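Local coordinates for protein TagI restriction endonuclease (Thermocrispum agreste, PDB 6GHS) that cleaves DNA that carries modified cytosines, probably reading the modified base with its SRA domain and cutting with its HNH nuclease domain, at residues A[63-69]-A[147-153]; A[41-46]-A[92-97]; A[28-32]-A[47-51]. One frame throughout, in Å; residues are numbered along the deposited sequence.

All three contacts lie within the SRA part of the chain and converge on one sheet. Contact 1 pairs strands 64-68 and 145-153, contact 2 sets helix 89-100 against the hairpin turn leading into strand 45-51, and contact 3 lays the segment after helix 22-28 on that same strand. Their centres lie about 14 to 15 Å apart. Contacts 1 and 2 meet where F149 CE2 lies 3.4 Å from L94 CB, contacts 1 and 3 where Y67 CG comes 3.8 Å from I49 CD1, and contacts 2 and 3 where L94 CD2 is 4.2 Å from I49 CG2. The zinc site of C210, C213, C250 and D253 belongs to the HNH part, outside all three.

Contact 1: residues A[63-69]-A[147-153]; sequences DEIIYTG and CQFQLVK
L151 brings CD1 to 3.9 Å from CB of Y67, and its own CB lies 4.2 Å from CB of I65. With F149, these residues form the close-packed face of the contact, and all four are buried. The F149 ring turns its edge to the partner strand, with Y67 O and the CA of G69 near the ring plane. Y67 has CG anti to the backbone N (chi1 -170°), which carries its ring away from the neighbouring strand and into the interior formed with strand 45-51 and helix 89-100.

Between the side chains the backbones pair as antiparallel strands, their N-to-C directions 158° apart. I65 with L151 and Y67 with F149 are hydrogen-bonded pairs, and L151 N reaches I65 O at 2.8 Å. The pairing builds part of the curved mixed sheet of the SRA domain, in which strand 145-153 also pairs with strand 122-137.

The other face changes character along its length. At one end T68 and Q148 are buried and lie alongside each other, pointing the same way. NE2 of Q148 makes only a weak bond to OG1 of T68, whose stronger partner is D58, while OE1 of Q148 is bonded to NE1 of W134 in the same chain and to NZ of K236 of the second subunit. CG2 of I66 fills in 3.6 Å from the same NE2 of Q148. Toward the other end the packing gives way to partly exposed E64, Q150 and V152. There NE2 of the extended Q150 donates to OE2 of E64 at 2.7 Å, arriving from above a carboxylate turned 62° from the amide plane. Beyond them, D63 OD1 rests 3.8 Å from CB of K153, whose NZ instead reaches E15 in a salt bridge.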
ATOM      1  N   ASP A  63       1.664  14.872 -14.094  1.00 65.01           N
ATOM      2  CA  ASP A  63       1.233  13.982 -13.007  1.00 67.18           C
ATOM      3  C   ASP A  63       2.368  13.205 -12.341  1.00 62.64           C
ATOM      4  O   ASP A  63       2.199  12.746 -11.214  1.00 58.13           O
ATOM      5  CB  ASP A  63       0.174  12.987 -13.508  1.00 74.27           C
ATOM      6  CG  ASP A  63      -1.225  13.586 -13.564  1.00 78.99           C
ATOM      7  OD1 ASP A  63      -1.458  14.689 -13.006  1.00 79.04           O
ATOM      8  OD2 ASP A  63      -2.099  12.925 -14.164  1.00 84.33           O
ATOM      9  N   GLU A  64       3.484  13.023 -13.051  1.00 61.61           N
ATOM     10  CA  GLU A  64       4.724  12.453 -12.492  1.00 60.22           C
ATOM     11  C   GLU A  64       5.812  13.537 -12.466  1.00 55.43           C
ATOM     12  O   GLU A  64       5.874  14.377 -13.368  1.00 54.34           O
ATOM     13  CB  GLU A  64       5.228  11.254 -13.328  1.00 63.46           C
ATOM     14  CG  GLU A  64       4.731   9.864 -12.918  1.00 66.66           C
ATOM     15  CD  GLU A  64       5.766   8.764 -13.178  1.00 72.69           C
ATOM     16  OE1 GLU A  64       5.538   7.885 -14.042  1.00 77.14           O
ATOM     17  OE2 GLU A  64       6.829   8.776 -12.518  1.00 75.37           O
ATOM     18  N   ILE A  65       6.657  13.513 -11.429  1.00 51.63           N
ATOM     19  CA  ILE A  65       7.828  14.396 -11.329  1.00 47.37           C
ATOM     20  C   ILE A  65       9.035  13.645 -10.795  1.00 44.39           C
ATOM     21  O   ILE A  65       8.954  13.004  -9.746  1.00 42.52           O
ATOM     22  CB  ILE A  65       7.616  15.575 -10.361  1.00 46.48           C
ATOM     23  CG1 ILE A  65       6.262  16.240 -10.582  1.00 47.03           C
ATOM     24  CG2 ILE A  65       8.732  16.600 -10.533  1.00 46.70           C
ATOM     25  CD1 ILE A  65       6.014  17.411  -9.661  1.00 48.28           C
ATOM     26  N   ILE A  66      10.149  13.762 -11.514  1.00 42.15           N
ATOM     27  CA  ILE A  66      11.445  13.355 -11.005  1.00 42.41           C
ATOM     28  C   ILE A  66      12.089  14.624 -10.461  1.00 43.45           C
ATOM     29  O   ILE A  66      12.564  15.448 -11.242  1.00 47.68           O
ATOM     30  CB  ILE A  66      12.339  12.716 -12.098  1.00 41.19           C
ATOM     31  CG1 ILE A  66      11.570  11.671 -12.901  1.00 42.01           C
ATOM     32  CG2 ILE A  66      13.570  12.077 -11.478  1.00 41.15           C
ATOM     33  CD1 ILE A  66      10.770  10.699 -12.061  1.00 43.51           C
ATOM     34  N   TYR A  67      12.077  14.789  -9.135  1.00 41.57           N
ATOM     35  CA  TYR A  67      12.668  15.958  -8.468  1.00 39.84           C
ATOM     36  C   TYR A  67      14.060  15.632  -7.965  1.00 39.26           C
ATOM     37  O   TYR A  67      14.267  14.590  -7.367  1.00 39.51           O
ATOM     38  CB  TYR A  67      11.800  16.407  -7.292  1.00 40.07           C
ATOM     39  CG  TYR A  67      12.206  17.737  -6.688  1.00 41.76           C
ATOM     40  CD1 TYR A  67      12.117  18.917  -7.429  1.00 42.94           C
ATOM     41  CD2 TYR A  67      12.664  17.827  -5.376  1.00 43.23           C
ATOM     42  CE1 TYR A  67      12.482  20.143  -6.888  1.00 43.15           C
ATOM     43  CE2 TYR A  67      13.031  19.051  -4.827  1.00 43.62           C
ATOM     44  CZ  TYR A  67      12.937  20.207  -5.587  1.00 43.71           C
ATOM     45  OH  TYR A  67      13.298  21.425  -5.062  1.00 43.69           O
ATOM     46  N   THR A  68      15.003  16.540  -8.203  1.00 41.38           N
ATOM     47  CA  THR A  68      16.385  16.389  -7.740  1.00 41.66           C
ATOM     48  C   THR A  68      16.609  17.221  -6.489  1.00 40.62           C
ATOM     49  O   THR A  68      16.125  18.342  -6.380  1.00 40.84           O
ATOM     50  CB  THR A  68      17.387  16.806  -8.826  1.00 42.81           C
ATOM     51  OG1 THR A  68      16.978  16.249 -10.083  1.00 44.31           O
ATOM     52  CG2 THR A  68      18.798  16.307  -8.490  1.00 43.21           C
ATOM     53  N   GLY A  69      17.368  16.659  -5.557  1.00 41.09           N
ATOM     54  CA  GLY A  69      17.461  17.182  -4.207  1.00 41.55           C
ATOM     55  C   GLY A  69      18.416  18.334  -4.031  1.00 40.73           C
ATOM     56  O   GLY A  69      18.911  18.905  -4.986  1.00 40.24           O
ATOM     57  N   CYS A 147      20.709  13.086  -5.190  1.00 36.18           N
ATOM     58  CA  CYS A 147      19.546  12.403  -4.675  1.00 35.52           C
ATOM     59  C   CYS A 147      18.335  12.728  -5.542  1.00 33.38           C
ATOM     60  O   CYS A 147      18.189  13.858  -5.965  1.00 34.34           O
ATOM     61  CB  CYS A 147      19.306  12.895  -3.260  1.00 36.78           C
ATOM     62  SG  CYS A 147      18.163  11.850  -2.371  1.00 40.06           S
ATOM     63  N   GLN A 148      17.462  11.763  -5.798  1.00 32.20           N
ATOM     64  CA  GLN A 148      16.270  12.013  -6.618  1.00 32.54           C
ATOM     65  C   GLN A 148      15.015  11.352  -6.073  1.00 33.15           C
ATOM     66  O   GLN A 148      15.075  10.335  -5.399  1.00 34.38           O
ATOM     67  CB  GLN A 148      16.505  11.559  -8.053  1.00 32.57           C
ATOM     68  CG  GLN A 148      17.106  12.633  -8.935  1.00 33.10           C
ATOM     69  CD  GLN A 148      17.288  12.183 -10.372  1.00 33.53           C
ATOM     70  OE1 GLN A 148      17.647  11.032 -10.644  1.00 33.68           O
ATOM     71  NE2 GLN A 148      17.047  13.095 -11.304  1.00 34.31           N
ATOM     72  N   PHE A 149      13.874  11.946  -6.384  1.00 33.25           N
ATOM     73  CA  PHE A 149      12.594  11.506  -5.857  1.00 33.56           C
ATOM     74  C   PHE A 149      11.608  11.355  -7.006  1.00 35.05           C
ATOM     75  O   PHE A 149      11.699  12.062  -8.005  1.00 32.34           O
ATOM     76  CB  PHE A 149      12.075  12.512  -4.819  1.00 32.37           C
ATOM     77  CG  PHE A 149      13.040  12.760  -3.693  1.00 31.71           C
ATOM     78  CD1 PHE A 149      14.047  13.703  -3.823  1.00 30.89           C
ATOM     79  CD2 PHE A 149      12.960  12.025  -2.509  1.00 31.18           C
ATOM     80  CE1 PHE A 149      14.945  13.915  -2.791  1.00 30.83           C
ATOM     81  CE2 PHE A 149      13.861  12.230  -1.476  1.00 30.01           C
ATOM     82  CZ  PHE A 149      14.849  13.178  -1.615  1.00 30.21           C
ATOM     83  N   GLN A 150      10.684  10.411  -6.856  1.00 38.53           N
ATOM     84  CA  GLN A 150       9.556  10.272  -7.756  1.00 42.12           C
ATOM     85  C   GLN A 150       8.277  10.744  -7.054  1.00 43.06           C
ATOM     86  O   GLN A 150       7.914  10.213  -5.997  1.00 42.78           O
ATOM     87  CB  GLN A 150       9.421   8.823  -8.179  1.00 45.51           C
ATOM     88  CG  GLN A 150       8.492   8.623  -9.364  1.00 48.24           C
ATOM     89  CD  GLN A 150       8.276   7.162  -9.684  1.00 50.62           C
ATOM     90  OE1 GLN A 150       8.332   6.305  -8.800  1.00 52.85           O
ATOM     91  NE2 GLN A 150       8.025   6.869 -10.953  1.00 53.49           N
ATOM     92  N   LEU A 151       7.609  11.746  -7.637  1.00 44.38           N
ATOM     93  CA  LEU A 151       6.355  12.288  -7.083  1.00 44.93           C
ATOM     94  C   LEU A 151       5.187  12.064  -8.043  1.00 44.83           C
ATOM     95  O   LEU A 151       5.330  12.252  -9.244  1.00 42.58           O
ATOM     96  CB  LEU A 151       6.491  13.774  -6.738  1.00 44.41           C
ATOM     97  CG  LEU A 151       7.424  14.068  -5.556  1.00 43.88           C
ATOM     98  CD1 LEU A 151       8.867  14.174  -6.011  1.00 44.50           C
ATOM     99  CD2 LEU A 151       7.037  15.340  -4.827  1.00 44.25           C
ATOM    100  N   VAL A 152       4.047  11.648  -7.490  1.00 47.58           N
ATOM    101  CA  VAL A 152       2.839  11.288  -8.250  1.00 49.21           C
ATOM    102  C   VAL A 152       1.673  12.096  -7.704  1.00 49.91           C
ATOM    103  O   VAL A 152       1.503  12.193  -6.485  1.00 50.16           O
ATOM    104  CB  VAL A 152       2.482   9.792  -8.086  1.00 50.07           C
ATOM    105  CG1 VAL A 152       1.148   9.470  -8.765  1.00 53.06           C
ATOM    106  CG2 VAL A 152       3.588   8.909  -8.643  1.00 49.99           C
ATOM    107  N   LYS A 153       0.848  12.642  -8.591  1.00 49.75           N
ATOM    108  CA  LYS A 153      -0.247  13.470  -8.131  1.00 51.19           C
ATOM    109  C   LYS A 153      -1.302  12.658  -7.401  1.00 50.48           C
ATOM    110  O   LYS A 153      -1.772  11.636  -7.887  1.00 48.46           O
ATOM    111  CB  LYS A 153      -0.905  14.245  -9.258  1.00 52.95           C
ATOM    112  CG  LYS A 153      -1.979  15.182  -8.724  1.00 54.82           C
ATOM    113  CD  LYS A 153      -2.166  16.375  -9.621  1.00 57.18           C
ATOM    114  CE  LYS A 153      -3.104  17.369  -8.978  1.00 59.76           C
ATOM    115  NZ  LYS A 153      -3.213  18.524  -9.902  1.00 63.42           N
TER

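Contact 2: residues A[41-46]-A[92-97]; sequences TAKQGA and AGLVRS
A42 and A92 meet methyl to methyl, their CB atoms 3.4 Å apart, where helix 89-100 packs against the beta-hairpin of strands 38-41 and 45-51 in the SRA domain. The hairpin turn is closed by G45 N bonding to T41 O, and it is this turn that the helix meets. Small residues make the close approach possible. G93 has no side chain and G45 has none, so their CA atoms come within 4.1 Å of each other; a CB on G93 would run into the backbone N of T41. G45 sets its CA against G93 O in a CA-H...O contact, and the same oxygen accepts the helical bond from S97 N.

Flanking this glycine pair, the longer side chains diverge. On A46 the CB points at the helix and sits 4.0 Å from CG of L94; the first bond of the L94 side chain points away from the turn, yet CG and CD2 lie against that methyl. R96 goes the other way. Its CG, anti to the backbone N (chi1 178°), lies 3.8 Å from A42 O, and bends at chi2 and chi3 then fold the chain so that A42 O lies at the edge of the guanidinium, near its plane. The polar end is held elsewhere: NH2 bonds to P223 O and NH1 makes a salt bridge with E100. P223 belongs to the HNH part of the chain, so this arginine joins the helix to the nuclease part.

S97, one turn on from G93, completes the contact: its OG donates to A46 O at 2.8 Å, coming in well off the line of the C=O bond and tilted 21° from the carbonyl plane.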
ATOM      1  N   THR A  41      12.339  18.914   6.853  1.00 40.83           N
ATOM      2  CA  THR A  41      13.216  18.570   7.974  1.00 42.28           C
ATOM      3  C   THR A  41      13.207  17.050   8.168  1.00 43.01           C
ATOM      4  O   THR A  41      12.176  16.402   8.008  1.00 43.10           O
ATOM      5  CB  THR A  41      12.735  19.334   9.235  1.00 42.75           C
ATOM      6  OG1 THR A  41      13.237  20.668   9.159  1.00 44.55           O
ATOM      7  CG2 THR A  41      13.223  18.742  10.550  1.00 44.62           C
ATOM      8  N   ALA A  42      14.361  16.488   8.507  1.00 44.30           N
ATOM      9  CA  ALA A  42      14.498  15.038   8.683  1.00 46.28           C
ATOM     10  C   ALA A  42      13.540  14.449   9.715  1.00 48.21           C
ATOM     11  O   ALA A  42      13.059  13.334   9.543  1.00 46.63           O
ATOM     12  CB  ALA A  42      15.928  14.692   9.069  1.00 47.08           C
ATOM     13  N   LYS A  43      13.288  15.204  10.783  1.00 54.74           N
ATOM     14  CA  LYS A  43      12.438  14.768  11.898  1.00 61.11           C
ATOM     15  C   LYS A  43      10.973  14.731  11.493  1.00 58.42           C
ATOM     16  O   LYS A  43      10.321  13.704  11.663  1.00 62.37           O
ATOM     17  CB  LYS A  43      12.609  15.674  13.137  1.00 71.18           C
ATOM     18  CG  LYS A  43      13.904  15.461  13.929  1.00 85.47           C
ATOM     19  CD  LYS A  43      15.154  16.051  13.255  1.00 97.76           C
ATOM     20  CE  LYS A  43      16.440  15.728  14.025  1.00104.50           C
ATOM     21  NZ  LYS A  43      17.683  15.994  13.237  1.00105.54           N
ATOM     22  N   GLN A  44      10.482  15.826  10.905  1.00 54.67           N
ATOM     23  CA  GLN A  44       9.030  16.045  10.723  1.00 50.12           C
ATOM     24  C   GLN A  44       8.462  15.719   9.339  1.00 44.90           C
ATOM     25  O   GLN A  44       7.257  15.488   9.228  1.00 44.20           O
ATOM     26  CB  GLN A  44       8.593  17.454  11.185  1.00 51.23           C
ATOM     27  CG  GLN A  44       9.535  18.627  10.901  1.00 52.32           C
ATOM     28  CD  GLN A  44       9.003  19.966  11.423  1.00 53.10           C
ATOM     29  OE1 GLN A  44       9.329  21.018  10.891  1.00 56.48           O
ATOM     30  NE2 GLN A  44       8.184  19.926  12.460  1.00 53.86           N
ATOM     31  N   GLY A  45       9.314  15.665   8.315  1.00 40.35           N
ATOM     32  CA  GLY A  45       8.900  15.390   6.936  1.00 38.83           C
ATOM     33  C   GLY A  45       8.977  16.655   6.107  1.00 37.89           C
ATOM     34  O   GLY A  45       9.254  17.722   6.636  1.00 39.99           O
ATOM     35  N   ALA A  46       8.734  16.540   4.807  1.00 37.27           N
ATOM     36  CA  ALA A  46       8.729  17.693   3.895  1.00 37.24           C
ATOM     37  C   ALA A  46       7.305  18.009   3.476  1.00 37.02           C
ATOM     38  O   ALA A  46       6.605  17.138   2.966  1.00 37.81           O
ATOM     39  CB  ALA A  46       9.572  17.407   2.662  1.00 37.60           C
ATOM     40  N   ALA A  92      16.340  14.551   3.492  1.00 26.79           N
ATOM     41  CA  ALA A  92      15.887  13.598   4.498  1.00 26.97           C
ATOM     42  C   ALA A  92      14.395  13.711   4.683  1.00 26.90           C
ATOM     43  O   ALA A  92      13.705  12.706   4.697  1.00 26.99           O
ATOM     44  CB  ALA A  92      16.598  13.815   5.821  1.00 26.79           C
ATOM     45  N   GLY A  93      13.901  14.940   4.787  1.00 27.79           N
ATOM     46  CA  GLY A  93      12.479  15.195   4.997  1.00 28.20           C
ATOM     47  C   GLY A  93      11.632  14.604   3.892  1.00 28.60           C
ATOM     48  O   GLY A  93      10.559  14.052   4.148  1.00 28.88           O
ATOM     49  N   LEU A  94      12.127  14.701   2.666  1.00 28.63           N
ATOM     50  CA  LEU A  94      11.426  14.126   1.534  1.00 29.63           C
ATOM     51  C   LEU A  94      11.321  12.597   1.589  1.00 29.51           C
ATOM     52  O   LEU A  94      10.330  12.042   1.129  1.00 30.89           O
ATOM     53  CB  LEU A  94      12.075  14.546   0.216  1.00 30.02           C
ATOM     54  CG  LEU A  94      11.496  15.776  -0.464  1.00 29.44           C
ATOM     55  CD1 LEU A  94      12.379  16.120  -1.647  1.00 29.57           C
ATOM     56  CD2 LEU A  94      10.065  15.528  -0.924  1.00 29.22           C
ATOM     57  N   VAL A  95      12.329  11.922   2.124  1.00 28.90           N
ATOM     58  CA  VAL A  95      12.256  10.466   2.276  1.00 29.73           C
ATOM     59  C   VAL A  95      11.280  10.127   3.391  1.00 29.54           C
ATOM     60  O   VAL A  95      10.509   9.178   3.288  1.00 30.52           O
ATOM     61  CB  VAL A  95      13.620   9.826   2.615  1.00 30.68           C
ATOM     62  CG1 VAL A  95      13.465   8.320   2.823  1.00 30.25           C
ATOM     63  CG2 VAL A  95      14.642  10.115   1.515  1.00 31.53           C
ATOM     64  N   ARG A  96      11.340  10.901   4.464  1.00 29.02           N
ATOM     65  CA  ARG A  96      10.453  10.722   5.591  1.00 29.07           C
ATOM     66  C   ARG A  96       9.007  10.976   5.173  1.00 28.90           C
ATOM     67  O   ARG A  96       8.112  10.367   5.714  1.00 29.23           O
ATOM     68  CB  ARG A  96      10.888  11.644   6.734  1.00 29.89           C
ATOM     69  CG  ARG A  96      10.048  11.629   7.994  1.00 30.97           C
ATOM     70  CD  ARG A  96       9.892  10.245   8.591  1.00 32.62           C
ATOM     71  NE  ARG A  96      11.147   9.627   9.014  1.00 33.92           N
ATOM     72  CZ  ARG A  96      11.268   8.343   9.376  1.00 36.17           C
ATOM     73  NH1 ARG A  96      10.212   7.520   9.362  1.00 37.88           N
ATOM     74  NH2 ARG A  96      12.456   7.863   9.749  1.00 36.59           N
ATOM     75  N   SER A  97       8.775  11.860   4.208  1.00 29.11           N
ATOM     76  CA  SER A  97       7.428  12.037   3.653  1.00 29.77           C
ATOM     77  C   SER A  97       6.964  10.795   2.915  1.00 29.47           C
ATOM     78  O   SER A  97       5.822  10.372   3.068  1.00 30.05           O
ATOM     79  CB  SER A  97       7.354  13.249   2.716  1.00 30.64           C
ATOM     80  OG  SER A  97       7.144  14.438   3.455  1.00 31.47           O
TER

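Contact 3: residues A[28-32]-A[47-51]; sequences AGLHA and DAIVL
NH2 of R105, from strand 104-109, grips both L30 O, which lies 3.2 Å from CB of A48, and OD2 of D47, so one nitrogen outside the two segments ties the carbonyl of 28-32 to the carboxylate of 47-51. That carboxylate is buried and heavily engaged, with Y3 also on OD2 and R5 and S39 on OD1, an environment likely to favour the ionised form.

H31 makes the apolar part of the contact. Its CD2 lies 3.4 Å from CG2 of V50 and 3.6 Å from CB of A48, the ring meeting both methyls obliquely, while CA of I49 sits at the ring edge, in plane, 4.0 Å from NE2 of H31. V50 presents CG2 because that branch stands beside its backbone N, with CG1 anti to it (chi1 168°). NE2 of H31 is hydrogen-bonded to G37 O and ND1 is also bonded nearby in the chain; together these fix the ring's rotation. With an alanine here, G37 O would probably lose its imidazole partner and a gap would open beside CG2 of V50 and CB of A48.

Two backbone features border the contact. Helix 22-28 ends in a Schellman motif with G29 as its C-prime residue, and D47 and A48 together face S39 in a classic beta bulge. From the helix end the segment passes beside strand 45-51, touching it through L30 O and H31, with R22 and V25 of helix 22-28 against the H31 ring, I107 of strand 104-109 touching L30 and H31, and S39 of strand 38-41 touching H31 and A48.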
ATOM      1  N   ALA A  28       1.877  33.316   2.496  1.00 53.85           N
ATOM      2  CA  ALA A  28       0.694  32.476   2.394  1.00 54.44           C
ATOM      3  C   ALA A  28       0.726  31.220   3.281  1.00 51.94           C
ATOM      4  O   ALA A  28      -0.328  30.726   3.685  1.00 53.61           O
ATOM      5  CB  ALA A  28       0.466  32.093   0.938  1.00 55.78           C
ATOM      6  N   GLY A  29       1.924  30.721   3.582  1.00 51.03           N
ATOM      7  CA  GLY A  29       2.110  29.505   4.382  1.00 49.81           C
ATOM      8  C   GLY A  29       2.369  28.259   3.547  1.00 47.62           C
ATOM      9  O   GLY A  29       2.307  27.151   4.068  1.00 45.11           O
ATOM     10  N   LEU A  30       2.688  28.438   2.266  1.00 47.01           N
ATOM     11  CA  LEU A  30       2.848  27.317   1.337  1.00 47.71           C
ATOM     12  C   LEU A  30       4.194  26.621   1.438  1.00 46.21           C
ATOM     13  O   LEU A  30       4.273  25.404   1.286  1.00 44.50           O
ATOM     14  CB  LEU A  30       2.632  27.778  -0.106  1.00 48.53           C
ATOM     15  CG  LEU A  30       1.181  27.639  -0.535  1.00 51.48           C
ATOM     16  CD1 LEU A  30       0.340  28.695   0.149  1.00 53.47           C
ATOM     17  CD2 LEU A  30       1.055  27.743  -2.041  1.00 53.19           C
ATOM     18  N   HIS A  31       5.240  27.411   1.650  1.00 44.12           N
ATOM     19  CA  HIS A  31       6.609  26.932   1.771  1.00 42.84           C
ATOM     20  C   HIS A  31       7.185  27.576   3.014  1.00 43.58           C
ATOM     21  O   HIS A  31       6.575  28.468   3.574  1.00 46.64           O
ATOM     22  CB  HIS A  31       7.392  27.380   0.555  1.00 41.09           C
ATOM     23  CG  HIS A  31       8.470  26.435   0.139  1.00 41.17           C
ATOM     24  ND1 HIS A  31       9.782  26.581   0.530  1.00 41.32           N
ATOM     25  CD2 HIS A  31       8.441  25.358  -0.680  1.00 41.25           C
ATOM     26  CE1 HIS A  31      10.511  25.623  -0.013  1.00 41.18           C
ATOM     27  NE2 HIS A  31       9.721  24.868  -0.755  1.00 41.00           N
ATOM     28  N   ALA A  32       8.357  27.141   3.449  1.00 42.82           N
ATOM     29  CA  ALA A  32       8.988  27.714   4.632  1.00 42.13           C
ATOM     30  C   ALA A  32      10.017  28.764   4.270  1.00 42.07           C
ATOM     31  O   ALA A  32      10.359  29.597   5.111  1.00 42.78           O
ATOM     32  CB  ALA A  32       9.649  26.616   5.443  1.00 42.74           C
ATOM     33  N   ASP A  47       6.889  19.255   3.682  1.00 37.31           N
ATOM     34  CA  ASP A  47       5.527  19.690   3.362  1.00 37.27           C
ATOM     35  C   ASP A  47       5.402  20.374   2.004  1.00 35.39           C
ATOM     36  O   ASP A  47       4.296  20.453   1.474  1.00 36.17           O
ATOM     37  CB  ASP A  47       4.955  20.588   4.460  1.00 39.30           C
ATOM     38  CG  ASP A  47       5.779  21.837   4.694  1.00 41.46           C
ATOM     39  OD1 ASP A  47       7.020  21.749   4.611  1.00 42.20           O
ATOM     40  OD2 ASP A  47       5.186  22.891   5.006  1.00 44.18           O
ATOM     41  N   ALA A  48       6.499  20.855   1.428  1.00 33.16           N
ATOM     42  CA  ALA A  48       6.430  21.430   0.091  1.00 32.85           C
ATOM     43  C   ALA A  48       7.725  21.376  -0.683  1.00 32.82           C
ATOM     44  O   ALA A  48       8.802  21.277  -0.108  1.00 32.23           O
ATOM     45  CB  ALA A  48       5.957  22.867   0.173  1.00 33.61           C
ATOM     46  N   ILE A  49       7.597  21.442  -2.004  1.00 33.64           N
ATOM     47  CA  ILE A  49       8.723  21.688  -2.886  1.00 34.81           C
ATOM     48  C   ILE A  49       8.340  22.732  -3.907  1.00 34.80           C
ATOM     49  O   ILE A  49       7.178  22.838  -4.278  1.00 34.44           O
ATOM     50  CB  ILE A  49       9.221  20.412  -3.604  1.00 37.24           C
ATOM     51  CG1 ILE A  49       8.136  19.764  -4.481  1.00 38.96           C
ATOM     52  CG2 ILE A  49       9.727  19.404  -2.581  1.00 38.16           C
ATOM     53  CD1 ILE A  49       8.700  18.842  -5.548  1.00 39.30           C
ATOM     54  N   VAL A  50       9.337  23.491  -4.348  1.00 36.54           N
ATOM     55  CA  VAL A  50       9.199  24.480  -5.406  1.00 37.48           C
ATOM     56  C   VAL A  50      10.025  24.002  -6.576  1.00 40.27           C
ATOM     57  O   VAL A  50      11.202  23.692  -6.404  1.00 39.33           O
ATOM     58  CB  VAL A  50       9.720  25.843  -4.949  1.00 36.85           C
ATOM     59  CG1 VAL A  50       9.862  26.817  -6.121  1.00 36.89           C
ATOM     60  CG2 VAL A  50       8.806  26.397  -3.864  1.00 36.71           C
ATOM     61  N   LEU A  51       9.405  23.976  -7.754  1.00 45.22           N
ATOM     62  CA  LEU A  51       9.985  23.381  -8.943  1.00 50.03           C
ATOM     63  C   LEU A  51      10.149  24.442 -10.024  1.00 52.85           C
ATOM     64  O   LEU A  51       9.195  24.794 -10.714  1.00 53.61           O
ATOM     65  CB  LEU A  51       9.091  22.231  -9.411  1.00 53.96           C
ATOM     66  CG  LEU A  51       9.499  21.434 -10.662  1.00 57.74           C
ATOM     67  CD1 LEU A  51      10.996  21.107 -10.744  1.00 59.78           C
ATOM     68  CD2 LEU A  51       8.657  20.169 -10.732  1.00 55.95           C
TER